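Local coordinates for PadR family transcriptional regulator (Listeria monocytogenes, PDB 6ABQ), which probably binds DNA through a winged helix-turn-helix domain as a PadR-family transcription factor whose regulation responds to ligand, at residues T55-V58 with R59-K62. Numbering follows the deposited sequence.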
# COMPACT_ATOMS: atom_id res chain seq x y z
N THR B 55 12.14 -2.00 12.23
CA THR B 55 12.43 -0.80 11.42
C THR B 55 11.28 0.22 11.48
O THR B 55 11.51 1.42 11.59
CB THR B 55 12.76 -1.12 9.93
OG1 THR B 55 11.56 -1.43 9.22
CG2 THR B 55 13.77 -2.25 9.78
N ILE B 56 10.05 -0.29 11.43
CA ILE B 56 8.84 0.55 11.47
C ILE B 56 8.67 1.18 12.86
O ILE B 56 8.33 2.36 12.97
CB ILE B 56 7.57 -0.20 11.00
CG1 ILE B 56 7.74 -0.63 9.53
CG2 ILE B 56 6.34 0.69 11.15
CD1 ILE B 56 6.79 -1.72 9.06
N LEU B 57 8.92 0.39 13.91
CA LEU B 57 8.96 0.90 15.28
C LEU B 57 9.98 2.03 15.46
O LEU B 57 9.69 3.03 16.12
CB LEU B 57 9.18 -0.23 16.29
CG LEU B 57 8.05 -1.26 16.49
CD1 LEU B 57 8.51 -2.39 17.39
CD2 LEU B 57 6.76 -0.64 17.02
N VAL B 58 11.17 1.87 14.87
CA VAL B 58 12.21 2.92 14.86
C VAL B 58 11.68 4.19 14.17
O VAL B 58 11.85 5.30 14.69
CB VAL B 58 13.54 2.42 14.24
CG1 VAL B 58 14.49 3.57 13.90
CG2 VAL B 58 14.23 1.44 15.19
N ARG B 59 11.02 4.01 13.03
CA ARG B 59 10.40 5.12 12.28
C ARG B 59 9.35 5.86 13.12
O ARG B 59 9.32 7.09 13.14
CB ARG B 59 9.82 4.63 10.95
CG ARG B 59 9.28 5.76 10.09
CD ARG B 59 8.99 5.30 8.67
NE ARG B 59 7.67 4.69 8.53
CZ ARG B 59 7.43 3.49 7.99
NH1 ARG B 59 8.42 2.72 7.55
NH2 ARG B 59 6.18 3.05 7.91
N LEU B 60 8.50 5.08 13.80
CA LEU B 60 7.47 5.61 14.70
C LEU B 60 8.01 6.45 15.85
O LEU B 60 7.41 7.48 16.19
CB LEU B 60 6.58 4.48 15.23
CG LEU B 60 5.68 3.75 14.24
CD1 LEU B 60 4.91 2.65 14.96
CD2 LEU B 60 4.75 4.70 13.52
N GLU B 61 9.12 6.01 16.44
CA GLU B 61 9.83 6.78 17.47
C GLU B 61 10.28 8.13 16.92
O GLU B 61 10.03 9.16 17.54
CB GLU B 61 11.08 6.04 17.96
CG GLU B 61 10.82 4.82 18.82
CD GLU B 61 12.10 4.11 19.21
OE1 GLU B 61 13.21 4.61 18.93
OE2 GLU B 61 12.01 3.03 19.82
N LYS B 62 10.93 8.10 15.76
CA LYS B 62 11.44 9.30 15.09
C LYS B 62 10.31 10.25 14.70
O LYS B 62 10.48 11.47 14.75
CB LYS B 62 12.34 8.93 13.90
CG LYS B 62 13.66 8.32 14.35
CD LYS B 62 14.46 7.67 13.23
CE LYS B 62 15.74 7.07 13.81
NZ LYS B 62 16.68 6.54 12.79
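Arg59 lays one face of its guanidinium group over Ile56, whose CG2 sits 4.0 Å from NH2 while CG1 lies equally near NH1; its NH2 also forms a salt bridge with Glu19. Both residues belong to helix 50-62, probably the recognition helix of the winged helix-turn-helix fold, followed by the two-stranded wing. Arginine suits this place because its long chain, bent at chi3 (85°), can double back along the helix, cover a buried isoleucine and still carry its charge to an acid on helix 17-27. Ile56 and Leu57, with Leu60 one turn on, present branched apolar side chains to that helix, touching Ile22, Leu23 and Ile26; Leu57 CD2 and Leu60 CD1 approach to 4.3 Å. Main-chain bonds from residue i+4 to residue i fix the spacing of these side chains, such as Leu60 N to Ile56 O at 2.8 Å. Glu61 turns to the wing, where its side chain touches Val66 and Ile68 and its OE2 is hydrogen-bonded to Tyr82. On the exposed side, Lys62 stretches its methylenes beside Val58, keeping its ammonium outward. The beta-branched valine has CG1 anti to its own N (chi1 165°), which swings this methyl toward the lysine, 3.7 Å from CE and 3.9 Å from NZ.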